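Long-range contacts in prolyl-ACP dehydrogenase (Oscillatoria sp., PDB 4IRN), which probably oxidises a prolyl group carried on an acyl carrier protein with the help of FAD, in the biosynthesis of the cyanotoxin anatoxin-a: residues 279-284 with 396-400; 287-291 with 360-364; 122-127 with 194-198. One frame throughout, in Å; residues are numbered along the deposited sequence.

Contact 1: residues 279-284 with 396-400; sequences ERGFIL and SKFYS. With FAD (flavin-adenine dinucleotide), chain I.
Arg280, in the C-terminal part of helix 268-282, and Ser400 bring the two backbones closest, their CA atoms 5.6 Å apart; the two segments run in opposite directions and draw apart, the CA atoms of Leu284 and Ser396 being 7.8 Å from each other. Ser400 is gripped twice. Its OG donates to Glu279 OE2 (2.9 Å) on the anti side of the carboxylate, 29° out of plane; Glu279 reaches it because CG stands trans to the backbone N and the rest of the chain is extended. Ser400 O takes the NE hydrogen of Arg280 (2.9 Å); NE lies nearly on the line of the carbonyl, but the bond is bent at the donor (142°). NH1 of this long side chain binds Ser354 OG on helix 350-375.

In this acyl-CoA dehydrogenase fold, 396-400 is the loop between helices 386-395 and 403-414 of the C-terminal helical domain, and it borders the flavin site: Phe398 O accepts a bond from FAD O3' (3.0 Å).

The rest is apolar packing, which suits branched Ile283 and Leu284. Ile283 CG2 lies at the edge of the Tyr399 ring, 3.7 Å from CE1, and Leu284 CD2 fits against Ser396 CB (3.6 Å). A water joins Tyr399 OH to Ile283 O, while Ser396 OG turns back to Ala393 O.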
loop_
_atom_site.group_PDB
_atom_site.type_symbol
_atom_site.label_atom_id
_atom_site.label_comp_id
_atom_site.label_asym_id
_atom_site.label_seq_id
_atom_site.Cartn_x
_atom_site.Cartn_y
_atom_site.Cartn_z
ATOM N N GLU A 279 3.075 -3.239 -28.275
ATOM C CA GLU A 279 3.784 -2.231 -27.487
ATOM C C GLU A 279 3.669 -2.502 -25.991
ATOM O O GLU A 279 4.681 -2.795 -25.358
ATOM C CB GLU A 279 3.293 -0.826 -27.830
ATOM C CG GLU A 279 4.302 0.276 -27.548
ATOM C CD GLU A 279 3.790 1.678 -27.828
ATOM O OE1 GLU A 279 3.115 1.875 -28.867
ATOM O OE2 GLU A 279 4.082 2.586 -27.016
ATOM N N ARG A 280 2.444 -2.465 -25.445
ATOM C CA ARG A 280 2.162 -2.680 -24.021
ATOM C C ARG A 280 2.736 -3.977 -23.472
ATOM O O ARG A 280 3.313 -3.973 -22.387
ATOM C CB ARG A 280 0.652 -2.587 -23.720
ATOM C CG ARG A 280 0.113 -1.175 -23.808
ATOM C CD ARG A 280 -1.393 -1.152 -23.811
ATOM N NE ARG A 280 -1.899 0.211 -23.975
ATOM C CZ ARG A 280 -3.182 0.549 -23.912
ATOM N NH1 ARG A 280 -4.108 -0.372 -23.686
ATOM N NH2 ARG A 280 -3.546 1.814 -24.055
ATOM N N GLY A 281 2.605 -5.053 -24.239
ATOM C CA GLY A 281 3.072 -6.366 -23.827
ATOM C C GLY A 281 4.561 -6.625 -23.938
ATOM O O GLY A 281 5.076 -7.477 -23.212
ATOM N N PHE A 282 5.272 -5.929 -24.862
ATOM C CA PHE A 282 6.687 -6.205 -25.104
ATOM C C PHE A 282 7.716 -5.092 -24.910
ATOM O O PHE A 282 8.914 -5.390 -24.881
ATOM C CB PHE A 282 6.864 -6.963 -26.430
ATOM C CG PHE A 282 5.991 -8.196 -26.490
ATOM C CD1 PHE A 282 6.298 -9.321 -25.738
ATOM C CD2 PHE A 282 4.820 -8.202 -27.235
ATOM C CE1 PHE A 282 5.460 -10.426 -25.742
ATOM C CE2 PHE A 282 3.988 -9.315 -27.242
ATOM C CZ PHE A 282 4.313 -10.415 -26.493
ATOM N N ILE A 283 7.276 -3.827 -24.756
ATOM C CA ILE A 283 8.190 -2.702 -24.520
ATOM C C ILE A 283 8.923 -2.842 -23.165
ATOM O O ILE A 283 10.042 -2.349 -23.023
ATOM C CB ILE A 283 7.484 -1.320 -24.701
ATOM C CG1 ILE A 283 8.479 -0.205 -25.055
ATOM C CG2 ILE A 283 6.589 -0.933 -23.504
ATOM C CD1 ILE A 283 7.985 0.758 -26.125
ATOM N N LEU A 284 8.296 -3.537 -22.195
ATOM C CA LEU A 284 8.819 -3.732 -20.844
ATOM C C LEU A 284 9.418 -5.119 -20.598
ATOM O O LEU A 284 9.706 -5.464 -19.451
ATOM C CB LEU A 284 7.736 -3.382 -19.793
ATOM C CG LEU A 284 7.298 -1.911 -19.692
ATOM C CD1 LEU A 284 6.257 -1.736 -18.604
ATOM C CD2 LEU A 284 8.477 -0.993 -19.422
ATOM N N SER A 396 7.988 4.579 -18.112
ATOM C CA SER A 396 7.114 3.429 -18.372
ATOM C C SER A 396 5.680 3.625 -17.895
ATOM O O SER A 396 4.787 2.946 -18.392
ATOM C CB SER A 396 7.713 2.153 -17.785
ATOM O OG SER A 396 7.681 2.159 -16.367
ATOM N N LYS A 397 5.464 4.560 -16.952
ATOM C CA LYS A 397 4.156 4.912 -16.387
ATOM C C LYS A 397 3.413 5.896 -17.302
ATOM O O LYS A 397 2.235 6.179 -17.056
ATOM C CB LYS A 397 4.312 5.497 -14.973
ATOM C CG LYS A 397 4.775 4.471 -13.950
ATOM C CD LYS A 397 4.800 5.010 -12.550
ATOM C CE LYS A 397 3.512 4.767 -11.818
ATOM N NZ LYS A 397 3.683 5.092 -10.384
ATOM N N PHE A 398 4.098 6.403 -18.364
ATOM C CA PHE A 398 3.537 7.368 -19.317
ATOM C C PHE A 398 3.505 6.881 -20.764
ATOM O O PHE A 398 2.471 7.048 -21.423
ATOM C CB PHE A 398 4.202 8.743 -19.173
ATOM C CG PHE A 398 4.179 9.236 -17.746
ATOM C CD1 PHE A 398 2.983 9.602 -17.138
ATOM C CD2 PHE A 398 5.342 9.266 -16.987
ATOM C CE1 PHE A 398 2.955 10.024 -15.813
ATOM C CE2 PHE A 398 5.316 9.693 -15.659
ATOM C CZ PHE A 398 4.120 10.063 -15.081
ATOM N N TYR A 399 4.608 6.262 -21.264
ATOM C CA TYR A 399 4.581 5.715 -22.622
ATOM C C TYR A 399 3.786 4.415 -22.641
ATOM O O TYR A 399 3.663 3.764 -21.594
ATOM C CB TYR A 399 5.969 5.606 -23.271
ATOM C CG TYR A 399 6.939 4.642 -22.631
ATOM C CD1 TYR A 399 6.829 3.269 -22.840
ATOM C CD2 TYR A 399 8.061 5.104 -21.952
ATOM C CE1 TYR A 399 7.750 2.378 -22.297
ATOM C CE2 TYR A 399 9.000 4.222 -21.422
ATOM C CZ TYR A 399 8.834 2.861 -21.586
ATOM O OH TYR A 399 9.763 2.002 -21.054
ATOM N N SER A 400 3.186 4.079 -23.806
ATOM C CA SER A 400 2.306 2.914 -24.039
ATOM C C SER A 400 0.966 3.064 -23.285
ATOM O O SER A 400 0.177 2.119 -23.220
ATOM C CB SER A 400 3.002 1.597 -23.680
ATOM O OG SER A 400 4.276 1.474 -24.292
HETATM P PA FAD I . -3.161 13.019 -20.517
HETATM O O1A FAD I . -3.604 12.014 -21.506
HETATM O O2A FAD I . -3.226 14.513 -20.794
HETATM O O5B FAD I . -4.002 12.864 -19.191
HETATM C C5B FAD I . -3.672 13.649 -18.033
HETATM C C4B FAD I . -3.831 12.779 -16.815
HETATM O O4B FAD I . -5.223 12.482 -16.621
HETATM C C3B FAD I . -3.068 11.454 -16.856
HETATM O O3B FAD I . -2.136 11.415 -15.785
HETATM C C2B FAD I . -4.135 10.351 -16.758
HETATM O O2B FAD I . -3.851 9.499 -15.659
HETATM C C1B FAD I . -5.439 11.092 -16.458
HETATM N N9A FAD I . -6.566 10.688 -17.298
HETATM C C8A FAD I . -6.813 11.080 -18.587
HETATM N N7A FAD I . -7.869 10.516 -19.123
HETATM C C5A FAD I . -8.354 9.696 -18.121
HETATM C C6A FAD I . -9.458 8.809 -18.059
HETATM N N6A FAD I . -10.308 8.608 -19.068
HETATM N N1A FAD I . -9.650 8.125 -16.911
HETATM C C2A FAD I . -8.806 8.326 -15.895
HETATM N N3A FAD I . -7.749 9.141 -15.835
HETATM C C4A FAD I . -7.564 9.796 -16.983
HETATM N N1 FAD I . 3.223 8.979 -28.166
HETATM C C2 FAD I . 3.299 8.661 -29.503
HETATM O O2 FAD I . 2.305 8.734 -30.225
HETATM N N3 FAD I . 4.514 8.273 -30.065
HETATM C C4 FAD I . 5.708 8.172 -29.394
HETATM O O4 FAD I . 6.722 7.821 -29.997
HETATM C C4X FAD I . 5.635 8.518 -27.973
HETATM N N5 FAD I . 6.743 8.480 -27.268
HETATM C C5X FAD I . 6.674 8.874 -25.932
HETATM C C6 FAD I . 7.845 8.836 -25.169
HETATM C C7 FAD I . 7.846 9.197 -23.826
HETATM C C7M FAD I . 9.108 9.053 -23.016
HETATM C C8 FAD I . 6.643 9.632 -23.228
HETATM C C8M FAD I . 6.583 10.028 -21.776
HETATM C C9 FAD I . 5.482 9.688 -23.987
HETATM C C9A FAD I . 5.465 9.311 -25.327
HETATM N N10 FAD I . 4.287 9.339 -26.127
HETATM C C10 FAD I . 4.334 8.934 -27.436
HETATM C "C1'" FAD I . 3.041 9.891 -25.550
HETATM C "C2'" FAD I . 2.549 8.997 -24.421
HETATM O "O2'" FAD I . 1.902 7.829 -24.920
HETATM C "C3'" FAD I . 1.652 9.783 -23.467
HETATM O "O3'" FAD I . 2.297 9.894 -22.200
HETATM C "C4'" FAD I . 0.254 9.192 -23.277
HETATM O "O4'" FAD I . -0.422 9.127 -24.535
HETATM C "C5'" FAD I . -0.563 9.918 -22.223
HETATM O "O5'" FAD I . -0.879 11.250 -22.658
HETATM P P FAD I . -0.601 12.498 -21.683
HETATM O O1P FAD I . 0.670 12.340 -20.937
HETATM O O2P FAD I . -0.779 13.574 -22.727
HETATM O O3P FAD I . -1.580 12.700 -20.433
HETATM O O HOH W 1 11.403 0.249 -22.529
#

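Contact 2: residues 287-291 with 360-364; sequences AVGTM and ISEAW
Trp364 packs its indole against Ala287, Thr290 and Met291, joining two helical segments that run in nearly the same direction, with 26° between their axes and a closest approach of 10.3 Å. With CG trans to the backbone N, the ring system extends from its own helix to the neighbouring one. Ala287, small enough to let the indole come close, sets its methyl over one face: Ala287 CB is 3.8 Å from the centroid of the six-membered ring of Trp364 and 16° off the normal, a CH-pi contact. Thr290 adds its CG2 methyl near the indole nitrogen, 3.6 Å from Trp364 NE1, while its OG1 bonds back to Ala286 O within its own helix, so that the apolar branch is the one turned to the ring.

Met291 runs from the indole to Ala363. Its CG touches Trp364 CD1 (3.7 Å), and SD stands obliquely to the five-membered ring of Trp364, 5.2 Å from its centroid, in a Met-aromatic contact. The bend at the last torsion (chi3 73°) brings CE to Ala363 CB at 3.8 Å; a flexible, unbranched side chain can thus follow the surface of the neighbouring helix past two residues.

Ile360, one turn before Trp364, packs mainly on Val288, with Ala287 CB and Met291 SD farther off. Both its CG2 and its CD1 lie near Val288 CG2, and the two beta-branched side chains cross at about a right angle.

The pair belongs to the helical bundle of the C-terminal domain of the acyl-CoA dehydrogenase fold, where helices 285-304 and 350-375 pack side by side. Helix 316-344 lies against both, its Leu329 touching Met291 and its Ala332 touching Ile360, while helix 386-395 meets Thr290 through Glu389 and Trp364 through Ala393, and helix 118-138 offers Asn118 to the same two residues.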
loop_
_atom_site.group_PDB
_atom_site.type_symbol
_atom_site.label_atom_id
_atom_site.label_comp_id
_atom_site.label_asym_id
_atom_site.label_seq_id
_atom_site.Cartn_x
_atom_site.Cartn_y
_atom_site.Cartn_z
ATOM N N ALA A 287 12.790 -4.570 -19.220
ATOM C CA ALA A 287 12.654 -3.990 -17.877
ATOM C C ALA A 287 12.661 -5.093 -16.813
ATOM O O ALA A 287 13.205 -4.880 -15.728
ATOM C CB ALA A 287 11.377 -3.174 -17.779
ATOM N N VAL A 288 12.114 -6.288 -17.158
ATOM C CA VAL A 288 12.085 -7.489 -16.314
ATOM C C VAL A 288 13.539 -7.945 -16.073
ATOM O O VAL A 288 13.877 -8.346 -14.953
ATOM C CB VAL A 288 11.183 -8.615 -16.914
ATOM C CG1 VAL A 288 11.081 -9.815 -15.974
ATOM C CG2 VAL A 288 9.784 -8.085 -17.240
ATOM N N GLY A 289 14.378 -7.825 -17.111
ATOM C CA GLY A 289 15.803 -8.153 -17.066
ATOM C C GLY A 289 16.576 -7.212 -16.168
ATOM O O GLY A 289 17.425 -7.655 -15.388
ATOM N N THR A 290 16.246 -5.900 -16.249
ATOM C CA THR A 290 16.813 -4.822 -15.431
ATOM C C THR A 290 16.471 -5.079 -13.953
ATOM O O THR A 290 17.332 -4.912 -13.087
ATOM C CB THR A 290 16.277 -3.464 -15.916
ATOM O OG1 THR A 290 16.538 -3.326 -17.316
ATOM C CG2 THR A 290 16.852 -2.281 -15.147
ATOM N N MET A 291 15.222 -5.515 -13.686
ATOM C CA MET A 291 14.722 -5.845 -12.359
ATOM C C MET A 291 15.513 -7.010 -11.764
ATOM O O MET A 291 15.810 -6.988 -10.564
ATOM C CB MET A 291 13.228 -6.188 -12.416
ATOM C CG MET A 291 12.319 -4.981 -12.668
ATOM S SD MET A 291 10.588 -5.421 -12.971
ATOM C CE MET A 291 10.098 -5.885 -11.345
ATOM N N ILE A 360 4.125 -4.367 -14.637
ATOM C CA ILE A 360 5.569 -4.222 -14.826
ATOM C C ILE A 360 6.095 -2.801 -14.622
ATOM O O ILE A 360 7.135 -2.647 -13.994
ATOM C CB ILE A 360 6.077 -4.918 -16.129
ATOM C CG1 ILE A 360 5.636 -6.403 -16.150
ATOM C CG2 ILE A 360 7.609 -4.769 -16.275
ATOM C CD1 ILE A 360 5.810 -7.150 -17.435
ATOM N N SER A 361 5.373 -1.771 -15.134
ATOM C CA SER A 361 5.796 -0.383 -15.021
ATOM C C SER A 361 5.859 0.061 -13.582
ATOM O O SER A 361 6.823 0.732 -13.191
ATOM C CB SER A 361 4.868 0.528 -15.816
ATOM O OG SER A 361 3.537 0.443 -15.344
ATOM N N GLU A 362 4.855 -0.331 -12.785
ATOM C CA GLU A 362 4.778 0.006 -11.366
ATOM C C GLU A 362 5.730 -0.827 -10.524
ATOM O O GLU A 362 6.293 -0.317 -9.560
ATOM C CB GLU A 362 3.355 -0.119 -10.840
ATOM C CG GLU A 362 2.435 0.987 -11.323
ATOM C CD GLU A 362 0.957 0.793 -11.022
ATOM O OE1 GLU A 362 0.565 -0.209 -10.376
ATOM O OE2 GLU A 362 0.186 1.698 -11.407
ATOM N N ALA A 363 5.891 -2.110 -10.881
ATOM C CA ALA A 363 6.797 -3.044 -10.234
ATOM C C ALA A 363 8.247 -2.553 -10.390
ATOM O O ALA A 363 9.016 -2.576 -9.421
ATOM C CB ALA A 363 6.641 -4.419 -10.862
ATOM N N TRP A 364 8.591 -2.066 -11.601
ATOM C CA TRP A 364 9.903 -1.535 -11.935
ATOM C C TRP A 364 10.269 -0.305 -11.100
ATOM O O TRP A 364 11.367 -0.262 -10.554
ATOM C CB TRP A 364 10.004 -1.228 -13.442
ATOM C CG TRP A 364 11.402 -0.992 -13.949
ATOM C CD1 TRP A 364 12.579 -1.328 -13.331
ATOM C CD2 TRP A 364 11.762 -0.394 -15.197
ATOM N NE1 TRP A 364 13.647 -0.944 -14.106
ATOM C CE2 TRP A 364 13.178 -0.375 -15.260
ATOM C CE3 TRP A 364 11.027 0.155 -16.264
ATOM C CZ2 TRP A 364 13.871 0.154 -16.353
ATOM C CZ3 TRP A 364 11.714 0.674 -17.352
ATOM C CH2 TRP A 364 13.119 0.660 -17.396
#

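Contact 3: residues 122-127 with 194-198; sequences FAMNAH and VTNGT. With FAD (flavin-adenine dinucleotide), chain I.
Thr195 and Asn196 of a type II beta turn, Val194 to Gly197, dock on Phe122, Ala123 and Ala126 of helix 118-138, joining the middle beta domain to the N-terminal helical domain in the arrangement of the acyl-CoA dehydrogenase fold, beside the flavin.

Of the hydrogen bonds, one crosses between the segments: Asn196 ND2 donates to Ala123 O (2.9 Å, N-H...O angle 166°). The acceptor lies almost in the amide plane, although ND2 itself is tilted from the plane of the carbonyl. Asparagine suits the third position of the turn, since it tolerates the positive phi of 75° found there. Two further bonds pass from the turn to the cofactor. The backbone N of Thr195 reaches FAD O4 (2.9 Å), and the hydroxyl OG1 donates to FAD N5 (2.8 Å), fixing the edge of the isoalloxazine from two points.

Apolar packing uses the other branch of Thr195. CG2, trans to the backbone N (OG1 at chi1 -55°), turns to the helix, 3.7 Å from Phe122 CE2 and 4.1 Å from Ala126 CB, whose small methyl admits the turn. Phe122 crosses Thr195 obliquely and carries on to the flavin, where FAD C6 meets the edge of the phenyl ring, 3.6 Å from CZ.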
loop_
_atom_site.group_PDB
_atom_site.type_symbol
_atom_site.label_atom_id
_atom_site.label_comp_id
_atom_site.label_asym_id
_atom_site.label_seq_id
_atom_site.Cartn_x
_atom_site.Cartn_y
_atom_site.Cartn_z
ATOM N N PHE A 122 14.512 1.288 -24.888
ATOM C CA PHE A 122 13.205 1.894 -25.155
ATOM C C PHE A 122 13.087 2.324 -26.624
ATOM O O PHE A 122 12.070 2.031 -27.257
ATOM C CB PHE A 122 12.905 3.046 -24.174
ATOM C CG PHE A 122 11.762 3.962 -24.558
ATOM C CD1 PHE A 122 10.468 3.471 -24.709
ATOM C CD2 PHE A 122 11.974 5.325 -24.744
ATOM C CE1 PHE A 122 9.424 4.319 -25.080
ATOM C CE2 PHE A 122 10.922 6.175 -25.089
ATOM C CZ PHE A 122 9.657 5.670 -25.250
ATOM N N ALA A 123 14.139 2.983 -27.164
ATOM C CA ALA A 123 14.212 3.469 -28.552
ATOM C C ALA A 123 14.075 2.324 -29.574
ATOM O O ALA A 123 13.372 2.475 -30.578
ATOM C CB ALA A 123 15.514 4.215 -28.772
ATOM N N MET A 124 14.720 1.175 -29.296
ATOM C CA MET A 124 14.674 -0.016 -30.140
ATOM C C MET A 124 13.302 -0.713 -30.095
ATOM O O MET A 124 12.805 -1.146 -31.133
ATOM C CB MET A 124 15.793 -0.996 -29.745
ATOM C CG MET A 124 17.152 -0.640 -30.324
ATOM S SD MET A 124 18.505 -1.790 -29.943
ATOM C CE MET A 124 18.328 -1.983 -28.145
ATOM N N ASN A 125 12.706 -0.828 -28.887
ATOM C CA ASN A 125 11.401 -1.458 -28.673
ATOM C C ASN A 125 10.273 -0.668 -29.322
ATOM O O ASN A 125 9.327 -1.270 -29.838
ATOM C CB ASN A 125 11.154 -1.739 -27.200
ATOM C CG ASN A 125 11.777 -3.050 -26.769
ATOM O OD1 ASN A 125 11.174 -4.124 -26.877
ATOM N ND2 ASN A 125 13.032 -3.010 -26.346
ATOM N N ALA A 126 10.420 0.669 -29.363
ATOM C CA ALA A 126 9.509 1.595 -30.013
ATOM C C ALA A 126 9.505 1.339 -31.513
ATOM O O ALA A 126 8.448 1.336 -32.122
ATOM C CB ALA A 126 9.941 3.021 -29.728
ATOM N N HIS A 127 10.686 1.133 -32.086
ATOM C CA HIS A 127 10.959 0.851 -33.493
ATOM C C HIS A 127 10.404 -0.531 -33.904
ATOM O O HIS A 127 9.733 -0.634 -34.928
ATOM C CB HIS A 127 12.475 0.966 -33.743
ATOM C CG HIS A 127 12.949 0.487 -35.087
ATOM N ND1 HIS A 127 13.102 1.356 -36.147
ATOM C CD2 HIS A 127 13.318 -0.754 -35.484
ATOM C CE1 HIS A 127 13.540 0.616 -37.151
ATOM N NE2 HIS A 127 13.686 -0.658 -36.797
ATOM N N VAL A 194 7.507 12.246 -30.009
ATOM C CA VAL A 194 7.733 11.326 -31.129
ATOM C C VAL A 194 9.101 10.654 -30.925
ATOM O O VAL A 194 10.119 11.185 -31.365
ATOM C CB VAL A 194 7.578 12.010 -32.528
ATOM C CG1 VAL A 194 7.707 10.997 -33.660
ATOM C CG2 VAL A 194 6.258 12.768 -32.648
ATOM N N THR A 195 9.119 9.492 -30.236
ATOM C CA THR A 195 10.354 8.736 -29.961
ATOM C C THR A 195 11.086 8.444 -31.272
ATOM O O THR A 195 10.456 7.999 -32.234
ATOM C CB THR A 195 10.066 7.473 -29.125
ATOM O OG1 THR A 195 9.379 7.844 -27.931
ATOM C CG2 THR A 195 11.327 6.709 -28.754
ATOM N N ASN A 196 12.404 8.757 -31.315
ATOM C CA ASN A 196 13.313 8.569 -32.459
ATOM C C ASN A 196 13.146 9.587 -33.606
ATOM O O ASN A 196 13.876 9.505 -34.595
ATOM C CB ASN A 196 13.290 7.110 -32.989
ATOM C CG ASN A 196 13.608 6.050 -31.958
ATOM O OD1 ASN A 196 14.469 6.230 -31.080
ATOM N ND2 ASN A 196 12.944 4.898 -32.063
ATOM N N GLY A 197 12.214 10.532 -33.452
ATOM C CA GLY A 197 11.886 11.558 -34.438
ATOM C C GLY A 197 13.062 12.251 -35.112
ATOM O O GLY A 197 13.099 12.348 -36.340
ATOM N N THR A 198 14.036 12.719 -34.314
ATOM C CA THR A 198 15.228 13.423 -34.797
ATOM C C THR A 198 16.240 12.541 -35.580
ATOM O O THR A 198 17.143 13.073 -36.228
ATOM C CB THR A 198 15.898 14.219 -33.659
ATOM O OG1 THR A 198 15.842 13.472 -32.447
ATOM C CG2 THR A 198 15.258 15.580 -33.453
HETATM P PA FAD I . -3.161 13.019 -20.517
HETATM O O1A FAD I . -3.604 12.014 -21.506
HETATM O O2A FAD I . -3.226 14.513 -20.794
HETATM O O5B FAD I . -4.002 12.864 -19.191
HETATM C C5B FAD I . -3.672 13.649 -18.033
HETATM C C4B FAD I . -3.831 12.779 -16.815
HETATM O O4B FAD I . -5.223 12.482 -16.621
HETATM C C3B FAD I . -3.068 11.454 -16.856
HETATM O O3B FAD I . -2.136 11.415 -15.785
HETATM C C2B FAD I . -4.135 10.351 -16.758
HETATM O O2B FAD I . -3.851 9.499 -15.659
HETATM C C1B FAD I . -5.439 11.092 -16.458
HETATM N N9A FAD I . -6.566 10.688 -17.298
HETATM C C8A FAD I . -6.813 11.080 -18.587
HETATM N N7A FAD I . -7.869 10.516 -19.123
HETATM C C5A FAD I . -8.354 9.696 -18.121
HETATM C C6A FAD I . -9.458 8.809 -18.059
HETATM N N6A FAD I . -10.308 8.608 -19.068
HETATM N N1A FAD I . -9.650 8.125 -16.911
HETATM C C2A FAD I . -8.806 8.326 -15.895
HETATM N N3A FAD I . -7.749 9.141 -15.835
HETATM C C4A FAD I . -7.564 9.796 -16.983
HETATM N N1 FAD I . 3.223 8.979 -28.166
HETATM C C2 FAD I . 3.299 8.661 -29.503
HETATM O O2 FAD I . 2.305 8.734 -30.225
HETATM N N3 FAD I . 4.514 8.273 -30.065
HETATM C C4 FAD I . 5.708 8.172 -29.394
HETATM O O4 FAD I . 6.722 7.821 -29.997
HETATM C C4X FAD I . 5.635 8.518 -27.973
HETATM N N5 FAD I . 6.743 8.480 -27.268
HETATM C C5X FAD I . 6.674 8.874 -25.932
HETATM C C6 FAD I . 7.845 8.836 -25.169
HETATM C C7 FAD I . 7.846 9.197 -23.826
HETATM C C7M FAD I . 9.108 9.053 -23.016
HETATM C C8 FAD I . 6.643 9.632 -23.228
HETATM C C8M FAD I . 6.583 10.028 -21.776
HETATM C C9 FAD I . 5.482 9.688 -23.987
HETATM C C9A FAD I . 5.465 9.311 -25.327
HETATM N N10 FAD I . 4.287 9.339 -26.127
HETATM C C10 FAD I . 4.334 8.934 -27.436
HETATM C "C1'" FAD I . 3.041 9.891 -25.550
HETATM C "C2'" FAD I . 2.549 8.997 -24.421
HETATM O "O2'" FAD I . 1.902 7.829 -24.920
HETATM C "C3'" FAD I . 1.652 9.783 -23.467
HETATM O "O3'" FAD I . 2.297 9.894 -22.200
HETATM C "C4'" FAD I . 0.254 9.192 -23.277
HETATM O "O4'" FAD I . -0.422 9.127 -24.535
HETATM C "C5'" FAD I . -0.563 9.918 -22.223
HETATM O "O5'" FAD I . -0.879 11.250 -22.658
HETATM P P FAD I . -0.601 12.498 -21.683
HETATM O O1P FAD I . 0.670 12.340 -20.937
HETATM O O2P FAD I . -0.779 13.574 -22.727
HETATM O O3P FAD I . -1.580 12.700 -20.433
#

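All three contacts are buried, but they differ in place and chemistry. Contacts 1 and 2 both lie within the C-terminal helical domain and touch each other: Leu284 packs on Ile360, and Ser396 lies against Ser361 and Trp364. Contact 2, farthest from the flavin, is purely apolar helix-to-helix packing, whereas contacts 1 and 3 each set a loop against a helical segment, combine hydrogen bonds with packing and touch FAD, contact 1 bonding a ribityl hydroxyl and packing on the dimethylbenzene end, contact 3 bonding N5 and O4 of the isoalloxazine. Contact 3 joins two domains; it meets contact 1 where the rings of Phe122 and Tyr399 stack and Ile283 packs on Asn125. Contacts 2 and 3 do not touch.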